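Local coordinates for molybdopterin biosynthesis moeA protein (Pyrococcus horikoshii, PDB 1WU2), which probably acts in molybdenum cofactor biosynthesis, where MoeA family proteins promote insertion of molybdenum into molybdopterin, at residues Val30-Ile44 against Val166-Lys180. Residues are numbered along the deposited sequence; the frame is centred on the assembly and turned at random.
Sequences VPLREAVGRVLAEDI and VAMLKALGIKKVPVK
Backbone hydrogen bonds hold V30 against V177 as an antiparallel pair: V30 N reaches V177 O at 3.2 Å with a 167° N-H...O angle, and V177 N returns to V30 O at 3.0 Å. On the other edge of strand 176-180, K180 N bonds to V39 O (2.9 Å) and A41 N to P178 O, so 30-44 flanks this strand twice.

Among apolar contacts, L32 lies alongside V166, CG to CG1 3.6 Å, while its CD2 meets K170 CB. Cutting this leucine back to alanine removes CG and both methyls, and would probably strip K170 CB of its contact, leave V166 CG1 only partly covered and open a gap between the 3-10 turn and the helix. I44 CG2, set anti to the backbone N by chi1 of -59°, touches I174 CD1 (3.6 Å), L172 and L169. L40 CD2 presses unusually close on V177 CG2, at 3.4 Å.

Water completes the polar contacts: one molecule accepts from V39 N and donates to K180 O, while K180 NZ forms a salt bridge with E23.

Together, the two-stranded antiparallel sheet of 27-31 and 176-180, backed by helix 163-171 ending in a Schellman motif at G173, joins distant parts of the MoeA N-terminal region.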
ATOM      1  N   VAL A  30       0.201   7.996  19.849  1.00 35.09           N
ATOM      2  CA  VAL A  30       0.544   6.578  19.734  1.00 34.88           C
ATOM      3  C   VAL A  30       2.061   6.418  19.679  1.00 34.85           C
ATOM      4  O   VAL A  30       2.749   7.280  19.137  1.00 34.54           O
ATOM      5  CB  VAL A  30      -0.106   5.919  18.491  1.00 34.82           C
ATOM      6  CG1 VAL A  30      -1.625   6.051  18.553  1.00 34.63           C
ATOM      7  CG2 VAL A  30       0.437   6.512  17.182  1.00 34.91           C
ATOM      8  N   PRO A  31       2.584   5.323  20.233  1.00 34.88           N
ATOM      9  CA  PRO A  31       4.033   5.093  20.242  1.00 34.93           C
ATOM     10  C   PRO A  31       4.577   4.809  18.844  1.00 34.94           C
ATOM     11  O   PRO A  31       3.826   4.357  17.984  1.00 34.97           O
ATOM     12  CB  PRO A  31       4.193   3.869  21.149  1.00 34.88           C
ATOM     13  CG  PRO A  31       2.894   3.169  21.070  1.00 35.05           C
ATOM     14  CD  PRO A  31       1.850   4.224  20.884  1.00 34.83           C
ATOM     15  N   LEU A  32       5.862   5.088  18.639  1.00 34.98           N
ATOM     16  CA  LEU A  32       6.531   4.878  17.352  1.00 35.15           C
ATOM     17  C   LEU A  32       6.352   3.462  16.802  1.00 35.23           C
ATOM     18  O   LEU A  32       6.184   3.279  15.599  1.00 35.15           O
ATOM     19  CB  LEU A  32       8.030   5.196  17.474  1.00 35.06           C
ATOM     20  CG  LEU A  32       8.493   6.615  17.120  1.00 35.36           C
ATOM     21  CD1 LEU A  32       7.576   7.695  17.674  1.00 35.44           C
ATOM     22  CD2 LEU A  32       9.924   6.837  17.598  1.00 35.31           C
ATOM     23  N   ARG A  33       6.383   2.473  17.690  1.00 35.47           N
ATOM     24  CA  ARG A  33       6.258   1.065  17.307  1.00 35.76           C
ATOM     25  C   ARG A  33       4.913   0.732  16.644  1.00 35.29           C
ATOM     26  O   ARG A  33       4.828  -0.208  15.858  1.00 35.34           O
ATOM     27  CB  ARG A  33       6.469   0.171  18.535  1.00 36.18           C
ATOM     28  CG  ARG A  33       6.832  -1.274  18.215  1.00 37.96           C
ATOM     29  CD  ARG A  33       8.251  -1.464  17.708  1.00 40.24           C
ATOM     30  NE  ARG A  33       8.731  -2.829  17.936  1.00 42.47           N
ATOM     31  CZ  ARG A  33       8.387  -3.896  17.212  1.00 44.35           C
ATOM     32  NH1 ARG A  33       7.545  -3.790  16.186  1.00 44.63           N
ATOM     33  NH2 ARG A  33       8.891  -5.087  17.517  1.00 45.15           N
ATOM     34  N   GLU A  34       3.872   1.494  16.975  1.00 34.71           N
ATOM     35  CA  GLU A  34       2.530   1.290  16.425  1.00 34.31           C
ATOM     36  C   GLU A  34       2.068   2.449  15.518  1.00 33.54           C
ATOM     37  O   GLU A  34       0.871   2.620  15.286  1.00 33.51           O
ATOM     38  CB  GLU A  34       1.532   1.103  17.578  1.00 34.42           C
ATOM     39  CG  GLU A  34       2.003   0.136  18.658  1.00 35.36           C
ATOM     40  CD  GLU A  34       0.933  -0.168  19.694  1.00 36.89           C
ATOM     41  OE1 GLU A  34       0.456   0.784  20.357  1.00 37.21           O
ATOM     42  OE2 GLU A  34       0.575  -1.361  19.851  1.00 37.41           O
ATOM     43  N   ALA A  35       3.017   3.218  14.990  1.00 32.67           N
ATOM     44  CA  ALA A  35       2.709   4.451  14.254  1.00 32.04           C
ATOM     45  C   ALA A  35       2.539   4.265  12.743  1.00 31.35           C
ATOM     46  O   ALA A  35       1.939   5.111  12.093  1.00 31.07           O
ATOM     47  CB  ALA A  35       3.780   5.507  14.526  1.00 31.99           C
ATOM     48  N   VAL A  36       3.070   3.178  12.186  1.00 30.76           N
ATOM     49  CA  VAL A  36       3.017   2.955  10.737  1.00 30.37           C
ATOM     50  C   VAL A  36       1.572   2.747  10.262  1.00 30.08           C
ATOM     51  O   VAL A  36       0.835   1.947  10.835  1.00 29.93           O
ATOM     52  CB  VAL A  36       3.881   1.743  10.312  1.00 30.30           C
ATOM     53  CG1 VAL A  36       3.685   1.422   8.829  1.00 30.16           C
ATOM     54  CG2 VAL A  36       5.360   2.001  10.607  1.00 30.22           C
ATOM     55  N   GLY A  37       1.181   3.476   9.217  1.00 29.71           N
ATOM     56  CA  GLY A  37      -0.164   3.399   8.662  1.00 29.45           C
ATOM     57  C   GLY A  37      -1.118   4.436   9.233  1.00 29.31           C
ATOM     58  O   GLY A  37      -2.230   4.606   8.733  1.00 29.24           O
ATOM     59  N   ARG A  38      -0.684   5.134  10.278  1.00 29.11           N
ATOM     60  CA  ARG A  38      -1.498   6.157  10.925  1.00 29.10           C
ATOM     61  C   ARG A  38      -1.351   7.509  10.239  1.00 28.94           C
ATOM     62  O   ARG A  38      -0.385   7.754   9.521  1.00 28.74           O
ATOM     63  CB  ARG A  38      -1.122   6.273  12.399  1.00 29.07           C
ATOM     64  CG  ARG A  38      -1.581   5.089  13.221  1.00 29.58           C
ATOM     65  CD  ARG A  38      -3.064   5.129  13.555  1.00 30.36           C
ATOM     66  NE  ARG A  38      -3.333   4.506  14.847  1.00 31.42           N
ATOM     67  CZ  ARG A  38      -4.223   4.930  15.735  1.00 31.47           C
ATOM     68  NH1 ARG A  38      -4.972   6.001  15.505  1.00 31.42           N
ATOM     69  NH2 ARG A  38      -4.365   4.262  16.873  1.00 32.87           N
ATOM     70  N   VAL A  39      -2.317   8.385  10.485  1.00 28.93           N
ATOM     71  CA  VAL A  39      -2.388   9.683   9.826  1.00 28.88           C
ATOM     72  C   VAL A  39      -2.075  10.797  10.812  1.00 28.88           C
ATOM     73  O   VAL A  39      -2.764  10.945  11.814  1.00 28.76           O
ATOM     74  CB  VAL A  39      -3.786   9.923   9.233  1.00 28.77           C
ATOM     75  CG1 VAL A  39      -3.816  11.224   8.420  1.00 28.85           C
ATOM     76  CG2 VAL A  39      -4.208   8.734   8.382  1.00 28.81           C
ATOM     77  N   LEU A  40      -1.045  11.583  10.510  1.00 29.04           N
ATOM     78  CA  LEU A  40      -0.635  12.696  11.361  1.00 29.25           C
ATOM     79  C   LEU A  40      -1.743  13.729  11.540  1.00 29.29           C
ATOM     80  O   LEU A  40      -2.338  14.188  10.565  1.00 29.11           O
ATOM     81  CB  LEU A  40       0.599  13.390  10.777  1.00 29.39           C
ATOM     82  CG  LEU A  40       1.959  12.758  11.068  1.00 29.75           C
ATOM     83  CD1 LEU A  40       3.045  13.596  10.411  1.00 29.92           C
ATOM     84  CD2 LEU A  40       2.203  12.647  12.569  1.00 30.14           C
ATOM     85  N   ALA A  41      -1.997  14.096  12.796  1.00 29.38           N
ATOM     86  CA  ALA A  41      -3.018  15.084  13.139  1.00 29.54           C
ATOM     87  C   ALA A  41      -2.580  16.508  12.811  1.00 29.66           C
ATOM     88  O   ALA A  41      -3.421  17.380  12.589  1.00 29.72           O
ATOM     89  CB  ALA A  41      -3.364  14.985  14.613  1.00 29.54           C
ATOM     90  N   GLU A  42      -1.270  16.739  12.799  1.00 29.78           N
ATOM     91  CA  GLU A  42      -0.718  18.075  12.580  1.00 29.91           C
ATOM     92  C   GLU A  42       0.675  18.034  11.949  1.00 29.44           C
ATOM     93  O   GLU A  42       1.293  16.975  11.844  1.00 29.47           O
ATOM     94  CB  GLU A  42      -0.650  18.833  13.915  1.00 30.16           C
ATOM     95  CG  GLU A  42       0.204  18.148  14.980  1.00 31.34           C
ATOM     96  CD  GLU A  42       0.173  18.862  16.324  1.00 33.23           C
ATOM     97  OE1 GLU A  42       0.253  20.115  16.343  1.00 34.45           O
ATOM     98  OE2 GLU A  42       0.076  18.170  17.364  1.00 33.54           O
ATOM     99  N   ASP A  43       1.154  19.202  11.528  1.00 28.98           N
ATOM    100  CA  ASP A  43       2.543  19.370  11.112  1.00 28.71           C
ATOM    101  C   ASP A  43       3.475  19.017  12.276  1.00 28.68           C
ATOM    102  O   ASP A  43       3.179  19.323  13.434  1.00 28.85           O
ATOM    103  CB  ASP A  43       2.813  20.821  10.687  1.00 28.53           C
ATOM    104  CG  ASP A  43       2.186  21.185   9.342  1.00 28.17           C
ATOM    105  OD1 ASP A  43       1.806  20.290   8.554  1.00 26.30           O
ATOM    106  OD2 ASP A  43       2.047  22.367   8.983  1.00 28.00           O
ATOM    107  N   ILE A  44       4.593  18.371  11.956  1.00 28.59           N
ATOM    108  CA  ILE A  44       5.643  18.063  12.919  1.00 28.28           C
ATOM    109  C   ILE A  44       6.793  19.022  12.646  1.00 28.30           C
ATOM    110  O   ILE A  44       7.367  19.012  11.561  1.00 28.15           O
ATOM    111  CB  ILE A  44       6.111  16.596  12.760  1.00 28.21           C
ATOM    112  CG1 ILE A  44       4.943  15.623  12.955  1.00 27.87           C
ATOM    113  CG2 ILE A  44       7.237  16.276  13.737  1.00 28.20           C
ATOM    114  CD1 ILE A  44       4.306  15.664  14.330  1.00 27.74           C
ATOM    115  N   VAL A 166       8.790   7.369  10.615  1.00 26.86           N
ATOM    116  CA  VAL A 166       8.834   7.032  12.039  1.00 26.92           C
ATOM    117  C   VAL A 166      10.260   7.198  12.576  1.00 27.04           C
ATOM    118  O   VAL A 166      10.458   7.524  13.746  1.00 27.07           O
ATOM    119  CB  VAL A 166       8.302   5.593  12.295  1.00 26.87           C
ATOM    120  CG1 VAL A 166       8.400   5.211  13.763  1.00 26.87           C
ATOM    121  CG2 VAL A 166       6.850   5.477  11.843  1.00 26.57           C
ATOM    122  N   ALA A 167      11.240   6.995  11.701  1.00 27.17           N
ATOM    123  CA  ALA A 167      12.647   7.162  12.035  1.00 27.19           C
ATOM    124  C   ALA A 167      12.991   8.636  12.219  1.00 27.32           C
ATOM    125  O   ALA A 167      13.781   8.985  13.094  1.00 27.07           O
ATOM    126  CB  ALA A 167      13.512   6.554  10.945  1.00 27.22           C
HETATM  127  N   MSE A 168      12.401   9.490  11.385  1.00 27.59           N
HETATM  128  CA  MSE A 168      12.579  10.938  11.487  1.00 27.89           C
HETATM  129  C   MSE A 168      11.968  11.441  12.780  1.00 27.84           C
HETATM  130  O   MSE A 168      12.466  12.397  13.367  1.00 27.80           O
HETATM  131  CB  MSE A 168      11.931  11.658  10.299  1.00 28.15           C
HETATM  132  CG  MSE A 168      11.983  13.187  10.371  1.00 29.08           C
HETATM  133 SE   MSE A 168      13.801  13.883  10.386  1.00 33.12          SE
HETATM  134  CE  MSE A 168      14.079  13.979   8.435  1.00 31.91           C
ATOM    135  N   LEU A 169      10.886  10.793  13.210  1.00 27.71           N
ATOM    136  CA  LEU A 169      10.222  11.129  14.461  1.00 27.62           C
ATOM    137  C   LEU A 169      11.134  10.819  15.644  1.00 27.66           C
ATOM    138  O   LEU A 169      11.204  11.596  16.590  1.00 27.48           O
ATOM    139  CB  LEU A 169       8.894  10.376  14.590  1.00 27.66           C
ATOM    140  CG  LEU A 169       7.743  10.885  13.717  1.00 27.53           C
ATOM    141  CD1 LEU A 169       6.556   9.935  13.773  1.00 27.86           C
ATOM    142  CD2 LEU A 169       7.314  12.278  14.141  1.00 27.56           C
ATOM    143  N   LYS A 170      11.846   9.696  15.577  1.00 27.66           N
ATOM    144  CA  LYS A 170      12.808   9.344  16.618  1.00 27.78           C
ATOM    145  C   LYS A 170      14.015  10.280  16.599  1.00 27.76           C
ATOM    146  O   LYS A 170      14.600  10.556  17.645  1.00 27.80           O
ATOM    147  CB  LYS A 170      13.282   7.898  16.479  1.00 27.83           C
ATOM    148  CG  LYS A 170      13.897   7.360  17.772  1.00 28.55           C
ATOM    149  CD  LYS A 170      14.420   5.950  17.612  1.00 29.39           C
ATOM    150  CE  LYS A 170      15.215   5.523  18.837  1.00 29.91           C
ATOM    151  NZ  LYS A 170      15.372   4.040  18.907  1.00 30.03           N
ATOM    152  N   ALA A 171      14.378  10.767  15.414  1.00 27.64           N
ATOM    153  CA  ALA A 171      15.474  11.721  15.266  1.00 27.74           C
ATOM    154  C   ALA A 171      15.141  13.054  15.931  1.00 27.72           C
ATOM    155  O   ALA A 171      16.040  13.754  16.400  1.00 27.66           O
ATOM    156  CB  ALA A 171      15.810  11.932  13.784  1.00 27.67           C
ATOM    157  N   LEU A 172      13.851  13.387  15.977  1.00 28.00           N
ATOM    158  CA  LEU A 172      13.367  14.615  16.609  1.00 28.34           C
ATOM    159  C   LEU A 172      13.049  14.439  18.105  1.00 28.71           C
ATOM    160  O   LEU A 172      12.673  15.398  18.775  1.00 28.61           O
ATOM    161  CB  LEU A 172      12.109  15.123  15.895  1.00 28.33           C
ATOM    162  CG  LEU A 172      12.103  15.383  14.378  1.00 28.37           C
ATOM    163  CD1 LEU A 172      11.070  16.458  14.043  1.00 28.19           C
ATOM    164  CD2 LEU A 172      13.471  15.760  13.820  1.00 28.25           C
ATOM    165  N   GLY A 173      13.179  13.218  18.618  1.00 29.29           N
ATOM    166  CA  GLY A 173      12.928  12.933  20.023  1.00 29.78           C
ATOM    167  C   GLY A 173      11.458  12.805  20.401  1.00 30.21           C
ATOM    168  O   GLY A 173      11.094  13.058  21.547  1.00 30.50           O
ATOM    169  N   ILE A 174      10.617  12.411  19.447  1.00 30.67           N
ATOM    170  CA  ILE A 174       9.188  12.223  19.697  1.00 31.15           C
ATOM    171  C   ILE A 174       8.923  10.752  20.007  1.00 31.40           C
ATOM    172  O   ILE A 174       9.091   9.898  19.143  1.00 31.61           O
ATOM    173  CB  ILE A 174       8.349  12.684  18.478  1.00 31.16           C
ATOM    174  CG1 ILE A 174       8.604  14.162  18.174  1.00 31.21           C
ATOM    175  CG2 ILE A 174       6.855  12.472  18.732  1.00 31.40           C
ATOM    176  CD1 ILE A 174       8.345  14.540  16.734  1.00 31.55           C
ATOM    177  N   LYS A 175       8.523  10.465  21.244  1.00 31.78           N
ATOM    178  CA  LYS A 175       8.239   9.098  21.680  1.00 32.05           C
ATOM    179  C   LYS A 175       6.845   8.652  21.244  1.00 32.02           C
ATOM    180  O   LYS A 175       6.657   7.515  20.801  1.00 31.98           O
ATOM    181  CB  LYS A 175       8.352   8.990  23.203  1.00 32.28           C
ATOM    182  CG  LYS A 175       9.762   9.201  23.744  1.00 33.20           C
ATOM    183  CD  LYS A 175       9.787   9.101  25.263  1.00 34.70           C
ATOM    184  CE  LYS A 175      11.171   8.748  25.794  1.00 35.61           C
ATOM    185  NZ  LYS A 175      11.105   8.196  27.181  1.00 36.61           N
ATOM    186  N   LYS A 176       5.872   9.546  21.397  1.00 31.96           N
ATOM    187  CA  LYS A 176       4.491   9.280  21.006  1.00 31.94           C
ATOM    188  C   LYS A 176       3.976  10.411  20.112  1.00 31.53           C
ATOM    189  O   LYS A 176       3.834  11.554  20.558  1.00 31.48           O
ATOM    190  CB  LYS A 176       3.608   9.125  22.244  1.00 32.08           C
ATOM    191  CG  LYS A 176       4.010   7.967  23.153  1.00 33.07           C
ATOM    192  CD  LYS A 176       3.139   7.901  24.410  1.00 34.12           C
ATOM    193  CE  LYS A 176       1.767   7.300  24.123  1.00 34.91           C
ATOM    194  NZ  LYS A 176       1.655   5.890  24.591  1.00 35.75           N
ATOM    195  N   VAL A 177       3.717  10.077  18.849  1.00 31.10           N
ATOM    196  CA  VAL A 177       3.340  11.051  17.824  1.00 30.63           C
ATOM    197  C   VAL A 177       1.816  11.243  17.736  1.00 30.45           C
ATOM    198  O   VAL A 177       1.065  10.267  17.734  1.00 30.28           O
ATOM    199  CB  VAL A 177       3.918  10.642  16.438  1.00 30.55           C
ATOM    200  CG1 VAL A 177       3.235   9.390  15.873  1.00 30.39           C
ATOM    201  CG2 VAL A 177       3.834  11.795  15.451  1.00 30.73           C
ATOM    202  N   PRO A 178       1.355  12.494  17.673  1.00 30.17           N
ATOM    203  CA  PRO A 178      -0.081  12.764  17.540  1.00 29.98           C
ATOM    204  C   PRO A 178      -0.642  12.370  16.170  1.00 29.73           C
ATOM    205  O   PRO A 178      -0.154  12.839  15.146  1.00 29.77           O
ATOM    206  CB  PRO A 178      -0.180  14.281  17.753  1.00 30.04           C
ATOM    207  CG  PRO A 178       1.170  14.814  17.433  1.00 30.23           C
ATOM    208  CD  PRO A 178       2.146  13.737  17.752  1.00 30.07           C
ATOM    209  N   VAL A 179      -1.654  11.507  16.177  1.00 29.39           N
ATOM    210  CA  VAL A 179      -2.345  11.071  14.967  1.00 29.12           C
ATOM    211  C   VAL A 179      -3.859  11.159  15.160  1.00 28.97           C
ATOM    212  O   VAL A 179      -4.348  11.207  16.287  1.00 29.10           O
ATOM    213  CB  VAL A 179      -1.960   9.620  14.579  1.00 29.11           C
ATOM    214  CG1 VAL A 179      -0.493   9.540  14.193  1.00 28.54           C
ATOM    215  CG2 VAL A 179      -2.278   8.632  15.706  1.00 29.14           C
ATOM    216  N   LYS A 180      -4.600  11.178  14.059  1.00 28.63           N
ATOM    217  CA  LYS A 180      -6.057  11.201  14.123  1.00 28.42           C
ATOM    218  C   LYS A 180      -6.585   9.889  14.701  1.00 28.20           C
ATOM    219  O   LYS A 180      -6.031   8.815  14.448  1.00 27.73           O
ATOM    220  CB  LYS A 180      -6.662  11.418  12.732  1.00 28.36           C
ATOM    221  CG  LYS A 180      -6.314  12.749  12.086  1.00 28.40           C
ATOM    222  CD  LYS A 180      -7.176  13.881  12.607  1.00 28.22           C
ATOM    223  CE  LYS A 180      -7.153  15.071  11.666  1.00 28.07           C
ATOM    224  NZ  LYS A 180      -7.962  16.206  12.185  1.00 27.84           N
TER
HETATM  225  O   HOH W   1      -4.718   7.631  12.392  1.00 26.27           O
HETATM  226  O   HOH W   2      -5.921  17.258  13.649  1.00 35.22           O